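Local atomic coordinates of protein SMG-7 (Caenorhabditis elegans, PDB entry 3ZHE), a protein that acts in nonsense-mediated mRNA decay, forming a heterodimer with SMG-5 through 14-3-3-like domains that is required for efficient decay. Residues A130-R141 with A149-N160; M259-Y267 with V281-A291. One frame throughout, in Å; residues are numbered along the deposited sequence.

Interaction 1. Residues A130-R141 with A149-N160; sequences AYVLLRMGDLMR and AQEYYEQSCRIN
Tyr152 and Gly137 meet at the tight, buried centre of this antiparallel helix pair, where Tyr152 CB lies 3.6 Å from Gly137 CA. The pair fits the two helices of the predicted TPR repeat. The segment axes come within 7.7 Å. Tyr152 is a knob among Leu133, Met136, Gly137 and Met140. Met136 CB sits over one face of its ring as a CH-pi contact, 4.0 Å from the centroid. Leu133 CD2 meets the ring edge. Ser156 OG lies anti to its own N (chi1 167°) and donates to Ala130 O over 2.8 Å. That carbonyl also takes the helix bond from Leu134 N, which arrives from the opposite face.

The rim is more open to solvent. Arg141 and Asn160 are partly exposed there. Asn160 CB lies 3.5 Å from Ala130 CB, and Asn160 OD1 bonds to Ala162 N.

Tyr153 is a knob among Leu134, Gly137, Asp138 and Arg141. Its OH donates to Asp138 OD1 over 2.6 Å, on the anti side and 30° out of the carboxylate plane. Carboxylate and ring planes are 74° apart. Tyr153 OH also bonds to Gln169 NE2. Salt bridges from Arg135 and Arg141 would tend to keep the buried Asp138 ionised, and so a good acceptor.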
loop_
_atom_site.group_PDB
_atom_site.type_symbol
_atom_site.label_atom_id
_atom_site.label_comp_id
_atom_site.label_asym_id
_atom_site.label_seq_id
_atom_site.Cartn_x
_atom_site.Cartn_y
_atom_site.Cartn_z
ATOM N N ALA B 130 -4.086 11.554 -1.883
ATOM C CA ALA B 130 -5.504 11.708 -1.576
ATOM C C ALA B 130 -6.361 11.736 -2.840
ATOM O O ALA B 130 -7.437 11.136 -2.881
ATOM C CB ALA B 130 -5.733 12.960 -0.756
ATOM N N TYR B 131 -5.879 12.428 -3.868
ATOM C CA TYR B 131 -6.625 12.545 -5.117
ATOM C C TYR B 131 -6.719 11.200 -5.836
ATOM O O TYR B 131 -7.795 10.795 -6.279
ATOM C CB TYR B 131 -5.990 13.595 -6.030
ATOM C CG TYR B 131 -6.849 13.966 -7.218
ATOM C CD1 TYR B 131 -7.827 14.944 -7.110
ATOM C CD2 TYR B 131 -6.682 13.337 -8.445
ATOM C CE1 TYR B 131 -8.616 15.286 -8.190
ATOM C CE2 TYR B 131 -7.467 13.673 -9.534
ATOM C CZ TYR B 131 -8.432 14.649 -9.399
ATOM O OH TYR B 131 -9.217 14.989 -10.478
ATOM N N VAL B 132 -5.584 10.517 -5.948
ATOM C CA VAL B 132 -5.532 9.192 -6.558
ATOM C C VAL B 132 -6.491 8.229 -5.860
ATOM O O VAL B 132 -7.259 7.515 -6.513
ATOM C CB VAL B 132 -4.096 8.621 -6.532
ATOM C CG1 VAL B 132 -4.098 7.130 -6.837
ATOM C CG2 VAL B 132 -3.206 9.379 -7.507
ATOM N N LEU B 133 -6.453 8.229 -4.529
ATOM C CA LEU B 133 -7.368 7.407 -3.741
ATOM C C LEU B 133 -8.829 7.777 -4.001
ATOM O O LEU B 133 -9.692 6.900 -4.120
ATOM C CB LEU B 133 -7.043 7.528 -2.251
ATOM C CG LEU B 133 -5.738 6.866 -1.806
ATOM C CD1 LEU B 133 -5.417 7.207 -0.359
ATOM C CD2 LEU B 133 -5.822 5.360 -1.999
ATOM N N LEU B 134 -9.096 9.078 -4.095
ATOM C CA LEU B 134 -10.436 9.575 -4.396
ATOM C C LEU B 134 -10.954 9.008 -5.715
ATOM O O LEU B 134 -12.065 8.470 -5.785
ATOM C CB LEU B 134 -10.436 11.106 -4.454
ATOM C CG LEU B 134 -11.642 11.767 -5.132
ATOM C CD1 LEU B 134 -12.914 11.574 -4.316
ATOM C CD2 LEU B 134 -11.382 13.246 -5.389
ATOM N N ARG B 135 -10.137 9.118 -6.756
ATOM C CA ARG B 135 -10.549 8.685 -8.088
ATOM C C ARG B 135 -10.638 7.165 -8.232
ATOM O O ARG B 135 -11.477 6.659 -8.983
ATOM C CB ARG B 135 -9.647 9.292 -9.167
ATOM C CG ARG B 135 -9.744 10.808 -9.256
ATOM C CD ARG B 135 -11.181 11.275 -9.069
ATOM N NE ARG B 135 -11.311 12.724 -9.183
ATOM C CZ ARG B 135 -12.452 13.385 -9.018
ATOM N NH1 ARG B 135 -13.568 12.728 -8.730
ATOM N NH2 ARG B 135 -12.478 14.705 -9.141
ATOM N N MET B 136 -9.781 6.441 -7.518
ATOM C CA MET B 136 -9.911 4.990 -7.447
ATOM C C MET B 136 -11.233 4.647 -6.775
ATOM O O MET B 136 -11.885 3.664 -7.128
ATOM C CB MET B 136 -8.747 4.365 -6.675
ATOM C CG MET B 136 -7.485 4.174 -7.498
ATOM S SD MET B 136 -7.747 3.105 -8.928
ATOM C CE MET B 136 -8.266 1.589 -8.129
ATOM N N GLY B 137 -11.622 5.473 -5.807
ATOM C CA GLY B 137 -12.918 5.342 -5.168
ATOM C C GLY B 137 -14.047 5.507 -6.168
ATOM O O GLY B 137 -14.990 4.709 -6.195
ATOM N N ASP B 138 -13.947 6.548 -6.993
ATOM C CA ASP B 138 -14.919 6.773 -8.062
ATOM C C ASP B 138 -15.019 5.561 -8.983
ATOM O O ASP B 138 -16.117 5.119 -9.331
ATOM C CB ASP B 138 -14.553 8.013 -8.886
ATOM C CG ASP B 138 -14.940 9.309 -8.200
ATOM O OD1 ASP B 138 -15.879 9.288 -7.379
ATOM O OD2 ASP B 138 -14.311 10.349 -8.487
ATOM N N LEU B 139 -13.862 5.030 -9.368
ATOM C CA LEU B 139 -13.807 3.879 -10.260
ATOM C C LEU B 139 -14.472 2.656 -9.643
ATOM O O LEU B 139 -15.193 1.926 -10.323
ATOM C CB LEU B 139 -12.361 3.560 -10.639
ATOM C CG LEU B 139 -11.662 4.596 -11.519
ATOM C CD1 LEU B 139 -10.256 4.141 -11.867
ATOM C CD2 LEU B 139 -12.471 4.862 -12.780
ATOM N N MET B 140 -14.230 2.437 -8.354
ATOM C CA MET B 140 -14.868 1.329 -7.655
ATOM C C MET B 140 -16.376 1.537 -7.563
ATOM O O MET B 140 -17.142 0.574 -7.583
ATOM C CB MET B 140 -14.272 1.136 -6.259
ATOM C CG MET B 140 -12.810 0.720 -6.259
ATOM S SD MET B 140 -12.464 -0.660 -7.368
ATOM C CE MET B 140 -13.411 -1.970 -6.602
ATOM N N ARG B 141 -16.803 2.794 -7.468
ATOM C CA ARG B 141 -18.230 3.093 -7.398
ATOM C C ARG B 141 -18.910 2.816 -8.734
ATOM O O ARG B 141 -20.032 2.310 -8.773
ATOM C CB ARG B 141 -18.474 4.543 -6.973
ATOM C CG ARG B 141 -19.870 4.773 -6.406
ATOM C CD ARG B 141 -20.142 6.240 -6.115
ATOM N NE ARG B 141 -20.581 6.966 -7.303
ATOM C CZ ARG B 141 -19.825 7.827 -7.976
ATOM N NH1 ARG B 141 -18.588 8.079 -7.575
ATOM N NH2 ARG B 141 -20.310 8.442 -9.046
ATOM N N ALA B 149 -15.080 1.070 -2.644
ATOM C CA ALA B 149 -15.230 2.495 -2.923
ATOM C C ALA B 149 -15.236 3.304 -1.631
ATOM O O ALA B 149 -14.595 4.350 -1.542
ATOM C CB ALA B 149 -16.500 2.752 -3.722
ATOM N N GLN B 150 -15.952 2.805 -0.628
ATOM C CA GLN B 150 -16.025 3.474 0.665
ATOM C C GLN B 150 -14.671 3.471 1.365
ATOM O O GLN B 150 -14.305 4.451 2.008
ATOM C CB GLN B 150 -17.090 2.834 1.561
ATOM C CG GLN B 150 -17.229 3.504 2.923
ATOM C CD GLN B 150 -18.361 2.931 3.755
ATOM O OE1 GLN B 150 -19.162 2.133 3.271
ATOM N NE2 GLN B 150 -18.433 3.340 5.016
ATOM N N GLU B 151 -13.930 2.372 1.240
ATOM C CA GLU B 151 -12.589 2.300 1.816
ATOM C C GLU B 151 -11.671 3.355 1.191
ATOM O O GLU B 151 -11.052 4.155 1.903
ATOM C CB GLU B 151 -11.995 0.895 1.652
ATOM C CG GLU B 151 -12.753 -0.200 2.401
ATOM C CD GLU B 151 -12.050 -1.548 2.348
ATOM O OE1 GLU B 151 -10.977 -1.637 1.716
ATOM O OE2 GLU B 151 -12.570 -2.519 2.942
ATOM N N TYR B 152 -11.600 3.359 -0.138
ATOM C CA TYR B 152 -10.809 4.345 -0.871
ATOM C C TYR B 152 -11.206 5.771 -0.487
ATOM O O TYR B 152 -10.349 6.626 -0.260
ATOM C CB TYR B 152 -10.965 4.156 -2.385
ATOM C CG TYR B 152 -10.187 2.994 -2.970
ATOM C CD1 TYR B 152 -8.828 3.103 -3.224
ATOM C CD2 TYR B 152 -10.819 1.798 -3.290
ATOM C CE1 TYR B 152 -8.116 2.048 -3.765
ATOM C CE2 TYR B 152 -10.113 0.738 -3.832
ATOM C CZ TYR B 152 -8.763 0.870 -4.067
ATOM O OH TYR B 152 -8.055 -0.181 -4.606
ATOM N N TYR B 153 -12.512 6.012 -0.413
ATOM C CA TYR B 153 -13.049 7.323 -0.058
ATOM C C TYR B 153 -12.640 7.771 1.343
ATOM O O TYR B 153 -12.230 8.912 1.536
ATOM C CB TYR B 153 -14.575 7.328 -0.168
ATOM C CG TYR B 153 -15.096 7.432 -1.582
ATOM C CD1 TYR B 153 -14.344 8.041 -2.577
ATOM C CD2 TYR B 153 -16.342 6.923 -1.922
ATOM C CE1 TYR B 153 -14.818 8.139 -3.872
ATOM C CE2 TYR B 153 -16.824 7.016 -3.214
ATOM C CZ TYR B 153 -16.058 7.624 -4.184
ATOM O OH TYR B 153 -16.545 7.713 -5.468
ATOM N N GLU B 154 -12.768 6.876 2.317
ATOM C CA GLU B 154 -12.421 7.193 3.699
ATOM C C GLU B 154 -10.926 7.452 3.843
ATOM O O GLU B 154 -10.511 8.372 4.557
ATOM C CB GLU B 154 -12.862 6.069 4.641
ATOM C CG GLU B 154 -14.368 5.949 4.815
ATOM C CD GLU B 154 -14.764 4.729 5.624
ATOM O OE1 GLU B 154 -13.863 3.959 6.016
ATOM O OE2 GLU B 154 -15.975 4.540 5.866
ATOM N N GLN B 155 -10.120 6.641 3.162
ATOM C CA GLN B 155 -8.676 6.848 3.158
ATOM C C GLN B 155 -8.337 8.221 2.579
ATOM O O GLN B 155 -7.612 9.001 3.198
ATOM C CB GLN B 155 -7.968 5.738 2.375
ATOM C CG GLN B 155 -8.034 4.372 3.045
ATOM C CD GLN B 155 -7.451 3.263 2.188
ATOM O OE1 GLN B 155 -6.892 3.514 1.122
ATOM N NE2 GLN B 155 -7.584 2.026 2.653
ATOM N N SER B 156 -8.888 8.510 1.402
ATOM C CA SER B 156 -8.701 9.797 0.737
ATOM C C SER B 156 -9.083 10.963 1.644
ATOM O O SER B 156 -8.351 11.949 1.743
ATOM C CB SER B 156 -9.524 9.844 -0.554
ATOM O OG SER B 156 -9.616 11.160 -1.071
ATOM N N CYS B 157 -10.231 10.838 2.303
ATOM C CA CYS B 157 -10.713 11.855 3.230
ATOM C C CYS B 157 -9.745 12.049 4.393
ATOM O O CYS B 157 -9.506 13.176 4.827
ATOM C CB CYS B 157 -12.099 11.480 3.760
ATOM S SG CYS B 157 -12.817 12.680 4.905
ATOM N N ARG B 158 -9.185 10.950 4.890
ATOM C CA ARG B 158 -8.228 11.023 5.991
ATOM C C ARG B 158 -6.948 11.736 5.573
ATOM O O ARG B 158 -6.430 12.576 6.310
ATOM C CB ARG B 158 -7.895 9.629 6.534
ATOM C CG ARG B 158 -6.968 9.659 7.746
ATOM C CD ARG B 158 -6.651 8.268 8.277
ATOM N NE ARG B 158 -5.712 7.543 7.425
ATOM C CZ ARG B 158 -5.993 6.398 6.814
ATOM N NH1 ARG B 158 -7.186 5.841 6.965
ATOM N NH2 ARG B 158 -5.080 5.806 6.056
ATOM N N ILE B 159 -6.442 11.399 4.390
ATOM C CA ILE B 159 -5.192 11.983 3.908
ATOM C C ILE B 159 -5.335 13.485 3.676
ATOM O O ILE B 159 -4.499 14.275 4.118
ATOM C CB ILE B 159 -4.691 11.305 2.615
ATOM C CG1 ILE B 159 -4.687 9.783 2.769
ATOM C CG2 ILE B 159 -3.303 11.809 2.253
ATOM C CD1 ILE B 159 -4.044 9.292 4.046
ATOM N N ASN B 160 -6.404 13.876 2.989
ATOM C CA ASN B 160 -6.685 15.287 2.754
ATOM C C ASN B 160 -8.174 15.599 2.862
ATOM O O ASN B 160 -8.921 15.422 1.900
ATOM C CB ASN B 160 -6.152 15.723 1.389
ATOM C CG ASN B 160 -6.430 17.184 1.092
ATOM O OD1 ASN B 160 -6.546 18.004 2.002
ATOM N ND2 ASN B 160 -6.539 17.517 -0.189
#

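Interaction 2. Residues M259-Y267 with V281-A291; sequences MIVPLMSVY and VEYVKTIWCTA
Trp288 and Tyr267 are the flat groups here, and both use their edges. They belong to an antiparallel helical hairpin, made by the successive helices 257-270 and 277-304 of this all-helical protein. Met264 CG lies in the plane of the indole, 3.4 Å from Trp288 CH2. Leu263 CD2 comes to the same rim, 3.6 Å from Trp288 CE3. At the edge of the Tyr267 ring stands Val281 CG1, 4.3 Å from Tyr267 CE1. Val284 CG1 approaches that ring obliquely, and the two side chains cross at about a right angle. Neither ring has its face stacked by the opposite helix.

The segment axes approach to 10.8 Å at closest and run at 153° to one another. Large side chains bridge that spacing. In Leu263 a chi1 of -162° places CG anti to the backbone N, and CD2 then touches both Trp288 and Ile287, lying 3.9 Å from Ile287 CG2. Leu263 CG also touches Val284 CG1. At the far end Ile260 CD1 makes a looser contact with Ala291 CB.

The contact is made by apolar side chains, and no hydrogen bond joins the two segments. Helix 222-234 adds to the same core, with Leu230 against Leu263 and Ile233 against Val284. The one polar atom of the indole is satisfied elsewhere: Trp288 NE1 is hydrogen-bonded to Leu322 O.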
loop_
_atom_site.group_PDB
_atom_site.type_symbol
_atom_site.label_atom_id
_atom_site.label_comp_id
_atom_site.label_asym_id
_atom_site.label_seq_id
_atom_site.Cartn_x
_atom_site.Cartn_y
_atom_site.Cartn_z
ATOM N N MET B 259 -26.185 16.011 12.907
ATOM C CA MET B 259 -27.359 16.866 13.003
ATOM C C MET B 259 -26.923 18.308 13.241
ATOM O O MET B 259 -27.517 19.245 12.706
ATOM C CB MET B 259 -28.276 16.405 14.139
ATOM C CG MET B 259 -29.024 15.108 13.872
ATOM S SD MET B 259 -30.193 14.718 15.189
ATOM C CE MET B 259 -30.889 13.177 14.594
ATOM N N ILE B 260 -25.875 18.475 14.044
ATOM C CA ILE B 260 -25.355 19.798 14.378
ATOM C C ILE B 260 -24.724 20.492 13.174
ATOM O O ILE B 260 -25.037 21.648 12.884
ATOM C CB ILE B 260 -24.334 19.729 15.531
ATOM C CG1 ILE B 260 -25.020 19.275 16.822
ATOM C CG2 ILE B 260 -23.656 21.078 15.730
ATOM C CD1 ILE B 260 -26.213 20.126 17.209
ATOM N N VAL B 261 -23.838 19.785 12.477
ATOM C CA VAL B 261 -23.171 20.334 11.293
ATOM C C VAL B 261 -24.128 20.781 10.174
ATOM O O VAL B 261 -23.993 21.898 9.667
ATOM C CB VAL B 261 -22.067 19.384 10.747
ATOM C CG1 VAL B 261 -21.725 19.721 9.304
ATOM C CG2 VAL B 261 -20.828 19.450 11.625
ATOM N N PRO B 262 -25.098 19.928 9.787
ATOM C CA PRO B 262 -26.048 20.389 8.767
ATOM C C PRO B 262 -26.895 21.564 9.250
ATOM O O PRO B 262 -27.328 22.383 8.439
ATOM C CB PRO B 262 -26.942 19.165 8.541
ATOM C CG PRO B 262 -26.121 18.008 8.977
ATOM C CD PRO B 262 -25.327 18.513 10.134
ATOM N N LEU B 263 -27.126 21.641 10.558
ATOM C CA LEU B 263 -27.928 22.717 11.127
ATOM C C LEU B 263 -27.195 24.053 11.029
ATOM O O LEU B 263 -27.813 25.088 10.777
ATOM C CB LEU B 263 -28.300 22.408 12.580
ATOM C CG LEU B 263 -29.469 23.206 13.163
ATOM C CD1 LEU B 263 -30.717 23.020 12.314
ATOM C CD2 LEU B 263 -29.735 22.800 14.606
ATOM N N MET B 264 -25.879 24.023 11.223
ATOM C CA MET B 264 -25.051 25.220 11.088
ATOM C C MET B 264 -25.153 25.806 9.687
ATOM O O MET B 264 -25.341 27.011 9.519
ATOM C CB MET B 264 -23.583 24.903 11.382
ATOM C CG MET B 264 -23.282 24.558 12.825
ATOM S SD MET B 264 -21.511 24.476 13.160
ATOM C CE MET B 264 -20.980 26.093 12.600
ATOM N N SER B 265 -25.017 24.940 8.688
ATOM C CA SER B 265 -25.046 25.349 7.288
ATOM C C SER B 265 -26.362 26.023 6.928
ATOM O O SER B 265 -26.376 27.106 6.344
ATOM C CB SER B 265 -24.820 24.137 6.383
ATOM O OG SER B 265 -24.827 24.507 5.015
ATOM N N VAL B 266 -27.467 25.372 7.279
ATOM C CA VAL B 266 -28.792 25.918 7.020
ATOM C C VAL B 266 -28.987 27.230 7.780
ATOM O O VAL B 266 -29.607 28.165 7.273
ATOM C CB VAL B 266 -29.895 24.905 7.393
ATOM C CG1 VAL B 266 -31.277 25.509 7.191
ATOM C CG2 VAL B 266 -29.743 23.637 6.566
ATOM N N TYR B 267 -28.432 27.302 8.986
ATOM C CA TYR B 267 -28.515 28.516 9.794
ATOM C C TYR B 267 -27.767 29.687 9.162
ATOM O O TYR B 267 -28.307 30.789 9.057
ATOM C CB TYR B 267 -27.985 28.271 11.210
ATOM C CG TYR B 267 -27.794 29.543 12.005
ATOM C CD1 TYR B 267 -28.884 30.229 12.526
ATOM C CD2 TYR B 267 -26.525 30.060 12.234
ATOM C CE1 TYR B 267 -28.716 31.394 13.251
ATOM C CE2 TYR B 267 -26.347 31.225 12.957
ATOM C CZ TYR B 267 -27.446 31.886 13.463
ATOM O OH TYR B 267 -27.273 33.045 14.185
ATOM N N VAL B 281 -35.354 30.667 11.658
ATOM C CA VAL B 281 -34.240 30.902 12.568
ATOM C C VAL B 281 -34.659 30.635 14.014
ATOM O O VAL B 281 -33.858 30.166 14.821
ATOM C CB VAL B 281 -33.673 32.337 12.411
ATOM C CG1 VAL B 281 -32.749 32.701 13.567
ATOM C CG2 VAL B 281 -32.938 32.472 11.085
ATOM N N GLU B 282 -35.921 30.910 14.331
ATOM C CA GLU B 282 -36.442 30.620 15.666
ATOM C C GLU B 282 -36.554 29.117 15.928
ATOM O O GLU B 282 -36.256 28.647 17.033
ATOM C CB GLU B 282 -37.798 31.294 15.883
ATOM C CG GLU B 282 -38.371 31.097 17.278
ATOM C CD GLU B 282 -37.571 31.812 18.353
ATOM O OE1 GLU B 282 -36.705 32.646 18.009
ATOM O OE2 GLU B 282 -37.811 31.540 19.547
ATOM N N TYR B 283 -37.001 28.370 14.920
ATOM C CA TYR B 283 -37.011 26.910 14.995
ATOM C C TYR B 283 -35.601 26.409 15.316
ATOM O O TYR B 283 -35.378 25.640 16.278
ATOM C CB TYR B 283 -37.467 26.312 13.661
ATOM C CG TYR B 283 -38.956 26.387 13.384
ATOM C CD1 TYR B 283 -39.886 26.022 14.349
ATOM C CD2 TYR B 283 -39.428 26.809 12.148
ATOM C CE1 TYR B 283 -41.244 26.083 14.093
ATOM C CE2 TYR B 283 -40.786 26.873 11.883
ATOM C CZ TYR B 283 -41.688 26.509 12.860
ATOM O OH TYR B 283 -43.038 26.569 12.605
ATOM N N VAL B 284 -34.655 26.863 14.497
ATOM C CA VAL B 284 -33.243 26.541 14.677
ATOM C C VAL B 284 -32.776 26.864 16.094
ATOM O O VAL B 284 -32.050 26.086 16.707
ATOM C CB VAL B 284 -32.361 27.297 13.660
ATOM C CG1 VAL B 284 -30.884 27.038 13.927
ATOM C CG2 VAL B 284 -32.727 26.896 12.240
ATOM N N LYS B 285 -33.216 28.006 16.611
ATOM C CA LYS B 285 -32.859 28.440 17.956
ATOM C C LYS B 285 -33.374 27.461 19.001
ATOM O O LYS B 285 -32.660 27.116 19.943
ATOM C CB LYS B 285 -33.418 29.837 18.233
ATOM N N THR B 286 -34.616 27.016 18.830
ATOM C CA THR B 286 -35.205 26.037 19.741
ATOM C C THR B 286 -34.373 24.759 19.786
ATOM O O THR B 286 -33.914 24.336 20.862
ATOM C CB THR B 286 -36.651 25.685 19.335
ATOM O OG1 THR B 286 -37.443 26.878 19.299
ATOM C CG2 THR B 286 -37.266 24.707 20.326
ATOM N N ILE B 287 -34.168 24.155 18.616
ATOM C CA ILE B 287 -33.383 22.917 18.535
ATOM C C ILE B 287 -31.989 23.082 19.144
ATOM O O ILE B 287 -31.567 22.301 20.010
ATOM C CB ILE B 287 -33.229 22.437 17.079
ATOM C CG1 ILE B 287 -34.596 22.121 16.473
ATOM C CG2 ILE B 287 -32.319 21.217 17.010
ATOM C CD1 ILE B 287 -34.527 21.603 15.054
ATOM N N TRP B 288 -31.294 24.115 18.681
ATOM C CA TRP B 288 -29.941 24.442 19.114
ATOM C C TRP B 288 -29.835 24.565 20.630
ATOM O O TRP B 288 -28.971 23.946 21.250
ATOM C CB TRP B 288 -29.508 25.755 18.465
ATOM C CG TRP B 288 -28.037 25.971 18.426
ATOM C CD1 TRP B 288 -27.273 26.580 19.375
ATOM C CD2 TRP B 288 -27.147 25.594 17.371
ATOM N NE1 TRP B 288 -25.957 26.601 18.980
ATOM C CE2 TRP B 288 -25.854 26.001 17.752
ATOM C CE3 TRP B 288 -27.317 24.948 16.143
ATOM C CZ2 TRP B 288 -24.739 25.785 16.948
ATOM C CZ3 TRP B 288 -26.207 24.733 15.348
ATOM C CH2 TRP B 288 -24.935 25.150 15.755
ATOM N N CYS B 289 -30.718 25.364 21.220
ATOM C CA CYS B 289 -30.703 25.581 22.664
ATOM C C CYS B 289 -31.011 24.310 23.450
ATOM O O CYS B 289 -30.374 24.042 24.474
ATOM C CB CYS B 289 -31.666 26.703 23.061
ATOM S SG CYS B 289 -31.046 28.364 22.715
ATOM N N THR B 290 -31.982 23.532 22.976
ATOM C CA THR B 290 -32.290 22.254 23.617
ATOM C C THR B 290 -31.048 21.360 23.654
ATOM O O THR B 290 -30.679 20.814 24.709
ATOM C CB THR B 290 -33.436 21.517 22.897
ATOM O OG1 THR B 290 -34.652 22.260 23.044
ATOM C CG2 THR B 290 -33.627 20.125 23.480
ATOM N N ALA B 291 -30.400 21.236 22.499
ATOM C CA ALA B 291 -29.166 20.464 22.383
ATOM C C ALA B 291 -28.087 20.977 23.337
ATOM O O ALA B 291 -27.402 20.189 23.993
ATOM C CB ALA B 291 -28.663 20.487 20.949
#

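Overall arrangement
Interactions 1 and 2 are both antiparallel helix pairs, and they follow one another along the chain. Their centres are 31 Å apart. Their nearest atoms stay about 12 Å apart, so they do not touch. Intervening helices join their surroundings: helix 164-176 packs on 149-160, while helix 180-191 packs on 259-267. The segment axes come closer together in interaction 1. That closer pair includes a glycine and several small residues and adds polar bonds. The wider pair in interaction 2 is filled by bulky apolar groups. Interaction 1 lies nearer the middle of the chain, its centre 12 Å from the chain centre against 19 Å for interaction 2.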